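Local coordinates for Ras-interacting protein 1 (Homo sapiens, PDB 5KHO) that regulates GTPase signalling, cell architecture and adhesion in endothelial cells, and is required for blood vessels to form properly, at residues A48-R53 with F123-R128. Numbering follows the deposited sequence.
Sequences AEALER and FELRGR
Glu-124 OE1 is gripped by two nitrogens of Arg-126, on the strand whose Leu-125 packs against the helix segment 48-53. Arg-126 NE lies 2.9 Å from Glu-124 OE1, and Arg-126 NH2 lies 2.8 Å from the same oxygen. The guanidinium approaches side-on, with the oxygen close to its plane. Both nitrogens come from the same face of the carboxylate, well above its plane. This salt bridge lies on the face of the strand turned away from the helix. Arg-126 NH1 also pairs with Glu-130, and Glu-124 OE2 with Arg-122, so the four residues form a chain of salt bridges.

Leu-125 points the other way, toward the helix, and is the one residue of 123-128 touching segment 48-53. Its CD1 sits 3.8 Å from CD2 of Leu-51. The two leucine side chains cross at about a right angle. Leu-51 has CG anti to the carbonyl carbon (chi1 -75°), which swings the branch point toward the strand, where CD2 meets Leu-125. Ala-50 CB faces the strand directly and lies 4.1 Å from Leu-125 CD1. No hydrogen bond joins the two segments. Ile-21 touches both Ala-50 and Leu-125, while Phe-73 touches both leucines, so the neighbouring strands complete this buried apolar layer. Helix 43-54 packs on the central strand 120-127 of a mixed sheet, an arrangement typical of the ubiquitin-like beta-grasp fold, here in the Ras-associating domain of the protein.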
ATOM      1  N   ALA B  48      -5.524 -15.030 -16.392  1.00 90.33           N
ATOM      2  CA  ALA B  48      -6.229 -15.975 -17.263  1.00 91.92           C
ATOM      3  C   ALA B  48      -7.738 -15.700 -17.415  1.00 90.27           C
ATOM      4  O   ALA B  48      -8.236 -15.704 -18.541  1.00 94.19           O
ATOM      5  CB  ALA B  48      -5.975 -17.405 -16.809  1.00 97.43           C
ATOM      6  N   GLU B  49      -8.443 -15.443 -16.306  1.00 90.42           N
ATOM      7  CA  GLU B  49      -9.885 -15.124 -16.341  1.00 93.00           C
ATOM      8  C   GLU B  49     -10.165 -13.736 -16.903  1.00 91.73           C
ATOM      9  O   GLU B  49     -11.209 -13.528 -17.527  1.00 91.39           O
ATOM     10  CB  GLU B  49     -10.549 -15.259 -14.963  1.00102.78           C
ATOM     11  CG  GLU B  49     -12.067 -15.459 -15.028  1.00111.81           C
ATOM     12  CD  GLU B  49     -12.788 -15.227 -13.704  1.00121.33           C
ATOM     13  OE1 GLU B  49     -12.345 -15.759 -12.661  1.00135.55           O
ATOM     14  OE2 GLU B  49     -13.824 -14.525 -13.706  1.00116.62           O
ATOM     15  N   ALA B  50      -9.243 -12.799 -16.670  1.00 90.69           N
ATOM     16  CA  ALA B  50      -9.368 -11.431 -17.178  1.00 91.96           C
ATOM     17  C   ALA B  50      -9.261 -11.388 -18.701  1.00 94.16           C
ATOM     18  O   ALA B  50     -10.074 -10.722 -19.351  1.00 94.12           O
ATOM     19  CB  ALA B  50      -8.339 -10.502 -16.536  1.00 89.74           C
ATOM     20  N   LEU B  51      -8.278 -12.104 -19.261  1.00 89.45           N
ATOM     21  CA  LEU B  51      -8.075 -12.151 -20.721  1.00 86.95           C
ATOM     22  C   LEU B  51      -9.237 -12.824 -21.449  1.00 87.31           C
ATOM     23  O   LEU B  51      -9.646 -12.388 -22.532  1.00 82.17           O
ATOM     24  CB  LEU B  51      -6.759 -12.844 -21.078  1.00 79.45           C
ATOM     25  CG  LEU B  51      -5.466 -12.064 -20.862  1.00 74.91           C
ATOM     26  CD1 LEU B  51      -4.277 -12.999 -21.026  1.00 73.33           C
ATOM     27  CD2 LEU B  51      -5.362 -10.870 -21.798  1.00 69.59           C
ATOM     28  N   GLU B  52      -9.758 -13.881 -20.828  1.00 89.06           N
ATOM     29  CA  GLU B  52     -10.955 -14.569 -21.284  1.00 92.61           C
ATOM     30  C   GLU B  52     -12.121 -13.585 -21.377  1.00 92.66           C
ATOM     31  O   GLU B  52     -12.831 -13.560 -22.385  1.00 99.74           O
ATOM     32  CB  GLU B  52     -11.286 -15.719 -20.333  1.00 87.52           C
ATOM     33  CG  GLU B  52     -11.631 -17.021 -21.030  1.00 94.85           C
ATOM     34  CD  GLU B  52     -11.758 -18.197 -20.073  1.00111.08           C
ATOM     35  OE1 GLU B  52     -11.167 -18.165 -18.968  1.00117.81           O
ATOM     36  OE2 GLU B  52     -12.455 -19.172 -20.430  1.00122.99           O
ATOM     37  N   ARG B  53     -12.276 -12.762 -20.337  1.00 93.52           N
ATOM     38  CA  ARG B  53     -13.359 -11.784 -20.227  1.00 93.05           C
ATOM     39  C   ARG B  53     -13.115 -10.546 -21.100  1.00 91.30           C
ATOM     40  O   ARG B  53     -14.057  -9.831 -21.438  1.00101.49           O
ATOM     41  CB  ARG B  53     -13.600 -11.420 -18.751  1.00 98.16           C
ATOM     42  CG  ARG B  53     -14.727 -10.429 -18.496  1.00107.19           C
ATOM     43  CD  ARG B  53     -15.113 -10.349 -17.032  1.00108.27           C
ATOM     44  NE  ARG B  53     -16.257 -11.208 -16.736  1.00108.99           N
ATOM     45  CZ  ARG B  53     -16.170 -12.428 -16.220  1.00100.89           C
ATOM     46  NH1 ARG B  53     -17.276 -13.116 -15.993  1.00 98.62           N
ATOM     47  NH2 ARG B  53     -14.987 -12.955 -15.927  1.00102.31           N
ATOM     48  N   PHE B 123      -6.518  -2.029  -9.911  1.00 70.78           N
ATOM     49  CA  PHE B 123      -5.841  -3.111 -10.609  1.00 72.15           C
ATOM     50  C   PHE B 123      -5.944  -2.903 -12.114  1.00 75.77           C
ATOM     51  O   PHE B 123      -7.015  -2.591 -12.622  1.00 80.72           O
ATOM     52  CB  PHE B 123      -6.427  -4.473 -10.239  1.00 73.39           C
ATOM     53  CG  PHE B 123      -5.852  -5.069  -8.989  1.00 78.76           C
ATOM     54  CD1 PHE B 123      -4.493  -5.359  -8.894  1.00 78.73           C
ATOM     55  CD2 PHE B 123      -6.680  -5.373  -7.907  1.00 80.28           C
ATOM     56  CE1 PHE B 123      -3.972  -5.916  -7.732  1.00 85.49           C
ATOM     57  CE2 PHE B 123      -6.167  -5.933  -6.747  1.00 76.97           C
ATOM     58  CZ  PHE B 123      -4.810  -6.205  -6.658  1.00 81.08           C
ATOM     59  N   GLU B 124      -4.825  -3.074 -12.817  1.00 79.06           N
ATOM     60  CA  GLU B 124      -4.778  -2.937 -14.276  1.00 76.48           C
ATOM     61  C   GLU B 124      -4.320  -4.230 -14.966  1.00 75.05           C
ATOM     62  O   GLU B 124      -3.498  -4.983 -14.421  1.00 69.95           O
ATOM     63  CB  GLU B 124      -3.895  -1.752 -14.685  1.00 80.54           C
ATOM     64  CG  GLU B 124      -4.522  -0.379 -14.424  1.00 89.83           C
ATOM     65  CD  GLU B 124      -3.639   0.810 -14.823  1.00 96.04           C
ATOM     66  OE1 GLU B 124      -2.398   0.669 -14.934  1.00 98.65           O
ATOM     67  OE2 GLU B 124      -4.194   1.915 -15.015  1.00 99.02           O
ATOM     68  N   LEU B 125      -4.887  -4.497 -16.145  1.00 71.77           N
ATOM     69  CA  LEU B 125      -4.401  -5.578 -16.992  1.00 73.51           C
ATOM     70  C   LEU B 125      -3.566  -4.976 -18.105  1.00 77.98           C
ATOM     71  O   LEU B 125      -4.068  -4.173 -18.897  1.00 85.35           O
ATOM     72  CB  LEU B 125      -5.551  -6.367 -17.598  1.00 70.60           C
ATOM     73  CG  LEU B 125      -5.445  -7.887 -17.773  1.00 71.49           C
ATOM     74  CD1 LEU B 125      -6.097  -8.265 -19.095  1.00 68.29           C
ATOM     75  CD2 LEU B 125      -4.035  -8.456 -17.682  1.00 67.02           C
ATOM     76  N   ARG B 126      -2.291  -5.348 -18.150  1.00 77.89           N
ATOM     77  CA  ARG B 126      -1.361  -4.792 -19.134  1.00 82.64           C
ATOM     78  C   ARG B 126      -0.488  -5.847 -19.801  1.00 86.27           C
ATOM     79  O   ARG B 126      -0.255  -6.925 -19.234  1.00 86.64           O
ATOM     80  CB  ARG B 126      -0.468  -3.733 -18.485  1.00 85.77           C
ATOM     81  CG  ARG B 126      -1.140  -2.392 -18.242  1.00 89.23           C
ATOM     82  CD  ARG B 126      -0.131  -1.431 -17.654  1.00 95.32           C
ATOM     83  NE  ARG B 126      -0.754  -0.218 -17.139  1.00 98.07           N
ATOM     84  CZ  ARG B 126      -0.980   0.877 -17.855  1.00105.32           C
ATOM     85  NH1 ARG B 126      -0.651   0.930 -19.144  1.00108.44           N
ATOM     86  NH2 ARG B 126      -1.547   1.926 -17.275  1.00111.40           N
ATOM     87  N   GLY B 127      -0.010  -5.535 -21.008  1.00 79.00           N
ATOM     88  CA  GLY B 127       1.074  -6.298 -21.610  1.00 80.90           C
ATOM     89  C   GLY B 127       2.263  -6.273 -20.663  1.00 82.19           C
ATOM     90  O   GLY B 127       2.629  -5.204 -20.154  1.00 83.77           O
ATOM     91  N   ARG B 128       2.841  -7.450 -20.407  1.00 80.77           N
ATOM     92  CA  ARG B 128       3.957  -7.609 -19.465  1.00 77.60           C
ATOM     93  C   ARG B 128       5.153  -6.687 -19.733  1.00 75.68           C
ATOM     94  O   ARG B 128       5.708  -6.130 -18.792  1.00 80.51           O
ATOM     95  CB  ARG B 128       4.406  -9.066 -19.394  1.00 74.83           C
ATOM     96  CG  ARG B 128       5.173  -9.407 -18.132  1.00 78.14           C
ATOM     97  CD  ARG B 128       5.107 -10.901 -17.877  1.00 86.51           C
ATOM     98  NE  ARG B 128       5.215 -11.213 -16.454  1.00 87.81           N
ATOM     99  CZ  ARG B 128       4.182 -11.408 -15.641  1.00 87.71           C
ATOM    100  NH1 ARG B 128       4.390 -11.695 -14.361  1.00 92.59           N
ATOM    101  NH2 ARG B 128       2.939 -11.323 -16.095  1.00 88.00           N
TER